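Local coordinates for substrate binding periplasmic protein (Ralstonia solanacearum, PDB 3LOP) that binds leucine in a cleft between two lobes and probably serves as the periplasmic receptor of an amino-acid transport system, at residues A[30-38]-A[267-277]; A[46-54]-A[64-72]. All coordinates share one frame; numbering follows the deposited sequence.

Contact 1 (A[30-38]-A[267-277]); sequences RLYFDWLNL and EFNRARAAVGA. With EDO (1,2-ethanediol), chain C.
L31 and W35, one turn apart on helix 19-38, drive their side chains into the flank of helix 263-275, and V275 in turn seats itself among L31, D34, W35 and L38. These are knobs-into-holes contacts between helix segments whose axes cross at 69° and approach to 9.3 Å; through them helix 263-275, late in the chain, packs on helix 19-38 of the N-terminal lobe. The inner end is the tight one. L31 CD2 stands squarely over the face of the F268 ring, 3.7 Å from its centroid, in a CH-pi contact, while CD1 of the same residue rests on the backbone at R272. F290 of helix 284-303 meets the ring of F268 and stands edge-to-face with Y32. In W35, CG turned away from the backbone N (chi1 165°) lays the indole across the second helix, where A271 CB sits over its five-membered ring, 3.5 Å from W35 CG. The six-membered ring reaches on to A274, with CZ3 near its CB.

Polar chemistry enters along the edge of the indole. W35 NE1 donates to E267 OE2 at 2.9 Å with an N-H...O angle of 157°, the oxygen lying nearly in the ring plane and offering its anti lone pair. A water donates a second hydrogen bond to E267 OE2 and also bonds Y32 OH at 2.8 Å, whereas OE1 is taken by a salt bridge to K294. Toward solvent the packing thins: L38 touches A274 and V275 with little more than CD1, and A274 itself is exposed. Beyond V275, the helix ends in a Schellman motif with G276 at C-prime, after which A277 CB lies 4.0 Å from L31 CD1. The contact is thus an apolar helix-helix joint with one directional bond, and the K294 charge and the two donors on OE2 would favour an ionised E267 there.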
loop_
_atom_site.group_PDB
_atom_site.type_symbol
_atom_site.label_atom_id
_atom_site.label_comp_id
_atom_site.label_asym_id
_atom_site.label_seq_id
_atom_site.Cartn_x
_atom_site.Cartn_y
_atom_site.Cartn_z
ATOM N N ARG A 30 12.243 3.791 -7.588
ATOM C CA ARG A 30 13.264 4.116 -8.574
ATOM C C ARG A 30 13.716 5.558 -8.369
ATOM O O ARG A 30 14.907 5.864 -8.453
ATOM C CB ARG A 30 12.709 3.930 -9.989
ATOM C CG ARG A 30 13.724 4.191 -11.094
ATOM C CD ARG A 30 13.135 3.875 -12.461
ATOM N NE ARG A 30 14.100 4.064 -13.542
ATOM C CZ ARG A 30 14.544 5.247 -13.957
ATOM N NH1 ARG A 30 14.109 6.361 -13.383
ATOM N NH2 ARG A 30 15.419 5.317 -14.952
ATOM N N LEU A 31 12.764 6.442 -8.092
ATOM C CA LEU A 31 13.098 7.840 -7.870
ATOM C C LEU A 31 14.030 7.973 -6.674
ATOM O O LEU A 31 15.047 8.670 -6.742
ATOM C CB LEU A 31 11.834 8.670 -7.622
ATOM C CG LEU A 31 12.091 10.139 -7.258
ATOM C CD1 LEU A 31 12.803 10.847 -8.400
ATOM C CD2 LEU A 31 10.770 10.827 -6.946
ATOM N N TYR A 32 13.692 7.309 -5.572
ATOM C CA TYR A 32 14.546 7.417 -4.402
ATOM C C TYR A 32 15.955 6.903 -4.670
ATOM O O TYR A 32 16.936 7.551 -4.304
ATOM C CB TYR A 32 13.972 6.670 -3.197
ATOM C CG TYR A 32 14.838 6.916 -1.987
ATOM C CD1 TYR A 32 14.815 8.155 -1.342
ATOM C CD2 TYR A 32 15.790 5.980 -1.586
ATOM C CE1 TYR A 32 15.729 8.463 -0.341
ATOM C CE2 TYR A 32 16.710 6.277 -0.585
ATOM C CZ TYR A 32 16.675 7.521 0.027
ATOM O OH TYR A 32 17.616 7.838 0.981
ATOM N N PHE A 33 16.069 5.743 -5.303
ATOM C CA PHE A 33 17.392 5.200 -5.570
ATOM C C PHE A 33 18.184 6.040 -6.569
ATOM O O PHE A 33 19.393 6.187 -6.420
ATOM C CB PHE A 33 17.292 3.740 -6.020
ATOM C CG PHE A 33 16.880 2.799 -4.916
ATOM C CD1 PHE A 33 17.477 2.879 -3.661
ATOM C CD2 PHE A 33 15.897 1.839 -5.126
ATOM C CE1 PHE A 33 17.100 2.018 -2.632
ATOM C CE2 PHE A 33 15.514 0.972 -4.101
ATOM C CZ PHE A 33 16.116 1.065 -2.855
ATOM N N ASP A 34 17.519 6.601 -7.576
ATOM C CA ASP A 34 18.228 7.451 -8.534
ATOM C C ASP A 34 18.745 8.682 -7.791
ATOM O O ASP A 34 19.856 9.141 -8.028
ATOM C CB ASP A 34 17.306 7.904 -9.673
ATOM C CG ASP A 34 17.031 6.806 -10.683
ATOM O OD1 ASP A 34 17.822 5.841 -10.753
ATOM O OD2 ASP A 34 16.031 6.918 -11.427
ATOM N N TRP A 35 17.918 9.204 -6.891
ATOM C CA TRP A 35 18.248 10.373 -6.072
ATOM C C TRP A 35 19.434 10.039 -5.165
ATOM O O TRP A 35 20.395 10.811 -5.061
ATOM C CB TRP A 35 16.996 10.743 -5.268
ATOM C CG TRP A 35 17.139 11.682 -4.095
ATOM C CD1 TRP A 35 16.759 11.418 -2.810
ATOM C CD2 TRP A 35 17.524 13.068 -4.118
ATOM N NE1 TRP A 35 16.867 12.544 -2.036
ATOM C CE2 TRP A 35 17.336 13.574 -2.810
ATOM C CE3 TRP A 35 18.005 13.932 -5.113
ATOM C CZ2 TRP A 35 17.608 14.903 -2.470
ATOM C CZ3 TRP A 35 18.276 15.258 -4.771
ATOM C CH2 TRP A 35 18.075 15.727 -3.461
ATOM N N LEU A 36 19.376 8.873 -4.529
ATOM C CA LEU A 36 20.447 8.424 -3.649
ATOM C C LEU A 36 21.744 8.302 -4.448
ATOM O O LEU A 36 22.812 8.716 -3.990
ATOM C CB LEU A 36 20.083 7.071 -3.034
ATOM C CG LEU A 36 21.094 6.438 -2.078
ATOM C CD1 LEU A 36 21.277 7.328 -0.859
ATOM C CD2 LEU A 36 20.602 5.058 -1.666
ATOM N N ASN A 37 21.649 7.725 -5.642
ATOM C CA ASN A 37 22.823 7.586 -6.481
ATOM C C ASN A 37 23.352 8.962 -6.900
ATOM O O ASN A 37 24.534 9.191 -6.927
ATOM C CB ASN A 37 22.536 6.712 -7.715
ATOM C CG ASN A 37 22.417 5.227 -7.375
ATOM O OD1 ASN A 37 22.991 4.750 -6.393
ATOM N ND2 ASN A 37 21.680 4.488 -8.204
ATOM N N LEU A 38 22.495 9.912 -7.214
ATOM C CA LEU A 38 23.032 11.218 -7.581
ATOM C C LEU A 38 23.828 11.825 -6.422
ATOM O O LEU A 38 24.755 12.619 -6.625
ATOM C CB LEU A 38 21.901 12.166 -7.949
ATOM C CG LEU A 38 21.206 12.005 -9.295
ATOM C CD1 LEU A 38 20.153 13.095 -9.428
ATOM C CD2 LEU A 38 22.222 12.113 -10.423
ATOM N N GLU A 267 11.239 16.162 0.149
ATOM C CA GLU A 267 12.359 15.412 -0.413
ATOM C C GLU A 267 11.956 14.743 -1.727
ATOM O O GLU A 267 12.746 14.676 -2.671
ATOM C CB GLU A 267 12.882 14.354 0.571
ATOM C CG GLU A 267 14.215 13.760 0.094
ATOM C CD GLU A 267 14.738 12.614 0.938
ATOM O OE1 GLU A 267 14.081 12.234 1.930
ATOM O OE2 GLU A 267 15.820 12.089 0.597
ATOM N N PHE A 268 10.721 14.252 -1.788
ATOM C CA PHE A 268 10.222 13.607 -2.995
ATOM C C PHE A 268 10.247 14.606 -4.152
ATOM O O PHE A 268 10.729 14.292 -5.237
ATOM C CB PHE A 268 8.791 13.094 -2.763
ATOM C CG PHE A 268 8.225 12.302 -3.915
ATOM C CD1 PHE A 268 7.802 12.935 -5.082
ATOM C CD2 PHE A 268 8.100 10.918 -3.822
ATOM C CE1 PHE A 268 7.258 12.199 -6.140
ATOM C CE2 PHE A 268 7.559 10.175 -4.871
ATOM C CZ PHE A 268 7.137 10.818 -6.032
ATOM N N ASN A 269 9.741 15.812 -3.911
ATOM C CA ASN A 269 9.721 16.831 -4.954
ATOM C C ASN A 269 11.118 17.294 -5.342
ATOM O O ASN A 269 11.378 17.563 -6.515
ATOM C CB ASN A 269 8.863 18.027 -4.526
ATOM C CG ASN A 269 7.384 17.725 -4.599
ATOM O OD1 ASN A 269 6.944 16.961 -5.460
ATOM N ND2 ASN A 269 6.607 18.327 -3.712
ATOM N N ARG A 270 12.019 17.388 -4.367
ATOM C CA ARG A 270 13.388 17.794 -4.673
ATOM C C ARG A 270 14.058 16.691 -5.488
ATOM O O ARG A 270 14.792 16.965 -6.438
ATOM C CB ARG A 270 14.191 18.059 -3.390
ATOM C CG ARG A 270 13.804 19.329 -2.619
ATOM C CD ARG A 270 13.783 20.564 -3.518
ATOM N NE ARG A 270 12.457 20.794 -4.089
ATOM C CZ ARG A 270 12.230 21.234 -5.325
ATOM N NH1 ARG A 270 13.239 21.494 -6.141
ATOM N NH2 ARG A 270 10.984 21.423 -5.743
ATOM N N ALA A 271 13.796 15.441 -5.120
ATOM C CA ALA A 271 14.371 14.305 -5.832
ATOM C C ALA A 271 13.880 14.264 -7.278
ATOM O O ALA A 271 14.665 14.061 -8.205
ATOM C CB ALA A 271 14.010 13.001 -5.115
ATOM N N ARG A 272 12.579 14.453 -7.465
ATOM C CA ARG A 272 11.994 14.433 -8.800
ATOM C C ARG A 272 12.668 15.464 -9.702
ATOM O O ARG A 272 13.027 15.164 -10.840
ATOM C CB ARG A 272 10.491 14.712 -8.718
ATOM C CG ARG A 272 9.783 14.743 -10.063
ATOM C CD ARG A 272 8.285 14.928 -9.878
ATOM N NE ARG A 272 7.575 15.007 -11.151
ATOM C CZ ARG A 272 7.683 16.016 -12.007
ATOM N NH1 ARG A 272 8.476 17.043 -11.731
ATOM N NH2 ARG A 272 6.997 15.999 -13.141
ATOM N N ALA A 273 12.851 16.675 -9.188
ATOM C CA ALA A 273 13.480 17.731 -9.975
ATOM C C ALA A 273 14.954 17.446 -10.252
ATOM O O ALA A 273 15.421 17.600 -11.381
ATOM C CB ALA A 273 13.327 19.076 -9.265
ATOM N N ALA A 274 15.685 17.016 -9.230
ATOM C CA ALA A 274 17.106 16.728 -9.384
ATOM C C ALA A 274 17.384 15.591 -10.364
ATOM O O ALA A 274 18.311 15.668 -11.176
ATOM C CB ALA A 274 17.718 16.402 -8.025
ATOM N N VAL A 275 16.589 14.530 -10.276
ATOM C CA VAL A 275 16.753 13.372 -11.147
ATOM C C VAL A 275 16.215 13.649 -12.546
ATOM O O VAL A 275 16.700 13.088 -13.529
ATOM C CB VAL A 275 16.031 12.137 -10.551
ATOM C CG1 VAL A 275 16.000 10.995 -11.557
ATOM C CG2 VAL A 275 16.736 11.698 -9.278
ATOM N N GLY A 276 15.225 14.531 -12.628
ATOM C CA GLY A 276 14.628 14.854 -13.910
ATOM C C GLY A 276 13.614 13.794 -14.292
ATOM O O GLY A 276 13.410 13.507 -15.472
ATOM N N ALA A 277 12.982 13.207 -13.279
ATOM C CA ALA A 277 11.977 12.169 -13.483
ATOM C C ALA A 277 10.631 12.805 -13.820
ATOM O O ALA A 277 9.701 12.789 -13.013
ATOM C CB ALA A 277 11.858 11.311 -12.226
HETATM C C1 EDO C . 18.244 2.901 -9.311
HETATM O O1 EDO C . 16.884 3.094 -9.706
HETATM C C2 EDO C . 19.060 2.422 -10.505
HETATM O O2 EDO C . 18.655 1.100 -10.852
HETATM O O HOH W 1 17.736 10.550 1.499
#

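Contact 2 (A[46-54]-A[64-72]); sequences TIRLVARDD and NVRDMARVD. With EDO (1,2-ethanediol), chain C.
R52 reaches from strand 47-53 across the start of segment 64-72, and nearly every part of it finds a partner on the helix. R52 CB lies 3.6 Å from CE of the selenomethionine M68, CG packs against the amide of N64, and R52 CD comes to 3.4 Å from N64 OD1. A bend at chi3 (-62°) then swings the guanidinium over M68, whose CG sits above one face of it, offset toward the rim. At the tip, NH1 donates to a water lying in the guanidinium plane; this water donates hydrogen bonds to N64 OD1 and D67 OD2, bridging the arginine to an aspartate that stays beyond direct salt-bridge range.

Strand and helix here belong to the Rossmann-like alpha/beta lobe of a periplasmic binding protein: 47-53 is an outermost strand of the parallel sheet, and residues 64-71 of helix 58-71 run back nearly antiparallel to it (153°) before the chain enters strand 74-78, a right-handed beta-alpha-beta crossover.

The N64 amide is also tied down at its nitrogen. N64 ND2 donates to D53 O at 3.0 Å; D53 O lies in the N64 amide plane, but ND2 stands well above the carbonyl plane, while Q60 binds OD1 and S11 also bonds ND2. At the other end V50 CG1 packs 4.0 Å from M68 SE, and R48 NH2 makes a weak bond to D72 O at 3.3 Å, with S7 holding its NE.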
loop_
_atom_site.group_PDB
_atom_site.type_symbol
_atom_site.label_atom_id
_atom_site.label_comp_id
_atom_site.label_asym_id
_atom_site.label_seq_id
_atom_site.Cartn_x
_atom_site.Cartn_y
_atom_site.Cartn_z
ATOM N N THR A 46 26.883 2.032 -5.843
ATOM C CA THR A 46 25.702 2.318 -6.655
ATOM C C THR A 46 24.602 1.313 -6.349
ATOM O O THR A 46 24.859 0.114 -6.256
ATOM C CB THR A 46 25.987 2.181 -8.171
ATOM O OG1 THR A 46 27.073 3.019 -8.550
ATOM C CG2 THR A 46 24.782 2.597 -8.979
ATOM N N ILE A 47 23.374 1.801 -6.209
ATOM C CA ILE A 47 22.248 0.917 -5.954
ATOM C C ILE A 47 21.555 0.654 -7.285
ATOM O O ILE A 47 21.301 1.578 -8.055
ATOM C CB ILE A 47 21.231 1.551 -4.983
ATOM C CG1 ILE A 47 21.920 1.916 -3.668
ATOM C CG2 ILE A 47 20.074 0.583 -4.739
ATOM C CD1 ILE A 47 22.585 0.745 -2.963
ATOM N N ARG A 48 21.277 -0.614 -7.564
ATOM C CA ARG A 48 20.595 -0.977 -8.796
ATOM C C ARG A 48 19.262 -1.613 -8.450
ATOM O O ARG A 48 19.214 -2.611 -7.733
ATOM C CB ARG A 48 21.422 -1.972 -9.617
ATOM C CG ARG A 48 20.735 -2.364 -10.922
ATOM C CD ARG A 48 21.468 -3.454 -11.691
ATOM N NE ARG A 48 21.477 -4.728 -10.978
ATOM C CZ ARG A 48 21.646 -5.908 -11.565
ATOM N NH1 ARG A 48 21.817 -5.979 -12.878
ATOM N NH2 ARG A 48 21.642 -7.019 -10.841
ATOM N N LEU A 49 18.183 -1.023 -8.948
ATOM C CA LEU A 49 16.847 -1.556 -8.713
ATOM C C LEU A 49 16.398 -2.281 -9.968
ATOM O O LEU A 49 16.383 -1.702 -11.054
ATOM C CB LEU A 49 15.859 -0.434 -8.391
ATOM C CG LEU A 49 14.383 -0.847 -8.347
ATOM C CD1 LEU A 49 14.151 -1.864 -7.237
ATOM C CD2 LEU A 49 13.520 0.386 -8.122
ATOM N N VAL A 50 16.046 -3.553 -9.815
ATOM C CA VAL A 50 15.581 -4.365 -10.930
ATOM C C VAL A 50 14.118 -4.694 -10.659
ATOM O O VAL A 50 13.776 -5.205 -9.592
ATOM C CB VAL A 50 16.392 -5.676 -11.041
ATOM C CG1 VAL A 50 15.959 -6.457 -12.273
ATOM C CG2 VAL A 50 17.880 -5.365 -11.110
ATOM N N ALA A 51 13.254 -4.399 -11.620
ATOM C CA ALA A 51 11.831 -4.662 -11.456
ATOM C C ALA A 51 11.318 -5.619 -12.521
ATOM O O ALA A 51 11.916 -5.751 -13.588
ATOM C CB ALA A 51 11.051 -3.350 -11.520
ATOM N N ARG A 52 10.220 -6.303 -12.218
ATOM C CA ARG A 52 9.624 -7.224 -13.175
ATOM C C ARG A 52 8.119 -7.250 -12.992
ATOM O O ARG A 52 7.604 -7.307 -11.873
ATOM C CB ARG A 52 10.196 -8.638 -13.029
ATOM C CG ARG A 52 9.829 -9.563 -14.193
ATOM C CD ARG A 52 10.723 -10.789 -14.228
ATOM N NE ARG A 52 12.114 -10.406 -14.445
ATOM C CZ ARG A 52 13.148 -11.224 -14.289
ATOM N NH1 ARG A 52 12.951 -12.480 -13.920
ATOM N NH2 ARG A 52 14.382 -10.775 -14.474
ATOM N N ASP A 53 7.424 -7.192 -14.118
ATOM C CA ASP A 53 5.971 -7.192 -14.156
ATOM C C ASP A 53 5.419 -8.573 -13.811
ATOM O O ASP A 53 5.847 -9.571 -14.386
ATOM C CB ASP A 53 5.546 -6.782 -15.574
ATOM C CG ASP A 53 4.046 -6.606 -15.733
ATOM O OD1 ASP A 53 3.294 -6.662 -14.738
ATOM O OD2 ASP A 53 3.620 -6.396 -16.889
ATOM N N ASP A 54 4.497 -8.639 -12.852
ATOM C CA ASP A 54 3.875 -9.916 -12.522
ATOM C C ASP A 54 2.385 -9.896 -12.854
ATOM O O ASP A 54 1.700 -10.902 -12.684
ATOM C CB ASP A 54 4.090 -10.321 -11.048
ATOM C CG ASP A 54 3.607 -9.281 -10.050
ATOM O OD1 ASP A 54 2.726 -8.459 -10.378
ATOM O OD2 ASP A 54 4.109 -9.317 -8.904
ATOM N N ASN A 64 8.736 -14.695 -10.510
ATOM C CA ASN A 64 9.572 -13.506 -10.630
ATOM C C ASN A 64 10.575 -13.387 -9.492
ATOM O O ASN A 64 11.770 -13.207 -9.722
ATOM C CB ASN A 64 8.712 -12.240 -10.646
ATOM C CG ASN A 64 8.072 -11.977 -11.990
ATOM O OD1 ASN A 64 8.253 -12.732 -12.947
ATOM N ND2 ASN A 64 7.318 -10.893 -12.067
ATOM N N VAL A 65 10.089 -13.489 -8.258
ATOM C CA VAL A 65 10.974 -13.357 -7.112
ATOM C C VAL A 65 12.042 -14.443 -7.069
ATOM O O VAL A 65 13.210 -14.153 -6.835
ATOM C CB VAL A 65 10.176 -13.343 -5.792
ATOM C CG1 VAL A 65 11.133 -13.301 -4.600
ATOM C CG2 VAL A 65 9.266 -12.116 -5.765
ATOM N N ARG A 66 11.651 -15.691 -7.308
ATOM C CA ARG A 66 12.622 -16.781 -7.297
ATOM C C ARG A 66 13.677 -16.557 -8.382
ATOM O O ARG A 66 14.875 -16.680 -8.122
ATOM C CB ARG A 66 11.927 -18.126 -7.516
ATOM C CG ARG A 66 12.896 -19.292 -7.628
ATOM C CD ARG A 66 12.191 -20.636 -7.557
ATOM N NE ARG A 66 11.788 -20.965 -6.192
ATOM C CZ ARG A 66 10.534 -21.194 -5.815
ATOM N NH1 ARG A 66 9.550 -21.128 -6.701
ATOM N NH2 ARG A 66 10.267 -21.496 -4.551
ATOM N N ASP A 67 13.234 -16.227 -9.593
ATOM C CA ASP A 67 14.164 -15.983 -10.693
ATOM C C ASP A 67 15.108 -14.819 -10.402
ATOM O O ASP A 67 16.325 -14.944 -10.563
ATOM C CB ASP A 67 13.408 -15.679 -11.996
ATOM C CG ASP A 67 12.644 -16.868 -12.532
ATOM O OD1 ASP A 67 13.045 -18.021 -12.268
ATOM O OD2 ASP A 67 11.630 -16.651 -13.243
HETATM N N MSE A 68 14.564 -13.683 -9.978
HETATM C CA MSE A 68 15.396 -12.524 -9.694
HETATM C C MSE A 68 16.342 -12.732 -8.505
HETATM O O MSE A 68 17.459 -12.214 -8.493
HETATM C CB MSE A 68 14.527 -11.261 -9.483
HETATM C CG MSE A 68 14.312 -10.418 -10.782
HETATM SE SE MSE A 68 13.250 -8.810 -10.615
HETATM C CE MSE A 68 11.873 -9.767 -10.009
ATOM N N ALA A 69 15.907 -13.502 -7.513
ATOM C CA ALA A 69 16.744 -13.750 -6.343
ATOM C C ALA A 69 17.993 -14.538 -6.712
ATOM O O ALA A 69 19.024 -14.440 -6.047
ATOM C CB ALA A 69 15.955 -14.505 -5.282
ATOM N N ARG A 70 17.898 -15.317 -7.782
ATOM C CA ARG A 70 19.015 -16.141 -8.222
ATOM C C ARG A 70 19.941 -15.470 -9.226
ATOM O O ARG A 70 21.155 -15.675 -9.191
ATOM C CB ARG A 70 18.482 -17.442 -8.816
ATOM C CG ARG A 70 17.697 -18.270 -7.819
ATOM C CD ARG A 70 17.196 -19.559 -8.432
ATOM N NE ARG A 70 16.494 -20.372 -7.446
ATOM C CZ ARG A 70 16.056 -21.605 -7.668
ATOM N NH1 ARG A 70 16.246 -22.177 -8.851
ATOM N NH2 ARG A 70 15.435 -22.271 -6.704
ATOM N N VAL A 71 19.371 -14.664 -10.113
ATOM C CA VAL A 71 20.150 -14.001 -11.151
ATOM C C VAL A 71 20.645 -12.592 -10.836
ATOM O O VAL A 71 21.755 -12.221 -11.225
ATOM C CB VAL A 71 19.343 -13.940 -12.470
ATOM C CG1 VAL A 71 20.140 -13.206 -13.540
ATOM C CG2 VAL A 71 19.000 -15.347 -12.933
ATOM N N ASP A 72 19.840 -11.808 -10.129
ATOM C CA ASP A 72 20.225 -10.432 -9.833
ATOM C C ASP A 72 20.995 -10.165 -8.541
ATOM O O ASP A 72 21.304 -9.014 -8.236
ATOM C CB ASP A 72 18.982 -9.542 -9.887
ATOM C CG ASP A 72 18.355 -9.513 -11.269
ATOM O OD1 ASP A 72 19.070 -9.168 -12.232
ATOM O OD2 ASP A 72 17.157 -9.837 -11.393
HETATM C C1 EDO C . 18.244 2.901 -9.311
HETATM O O1 EDO C . 16.884 3.094 -9.706
HETATM C C2 EDO C . 19.060 2.422 -10.505
HETATM O O2 EDO C . 18.655 1.100 -10.852
HETATM O O HOH W 2 23.110 -9.561 -11.806
HETATM O O HOH W 3 10.499 -14.196 -14.008
#

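From the N terminus, strand 6-12 leads into helix 19-38, whose last turns carry the first half of contact 1, and the chain then forms strand 47-53. Contact 2 closes a short loop back onto that strand through helix 58-71. Contact 1 closes far later, when helix 263-275 returns to helix 19-38, so contact 2 is nested wholly inside its loop. The two are neighbours as well: N37 ND2 probably bonds I47 O, F33 packs on I47, and a 1,2-ethanediol, probably from the crystallisation liquor, bridges D34 OD1 and L49 N. Helix 19-38 packs on strand 47-53, which contact 2 joins to helix 58-71, while contact 1 ties the late helix 263-275 to helix 19-38.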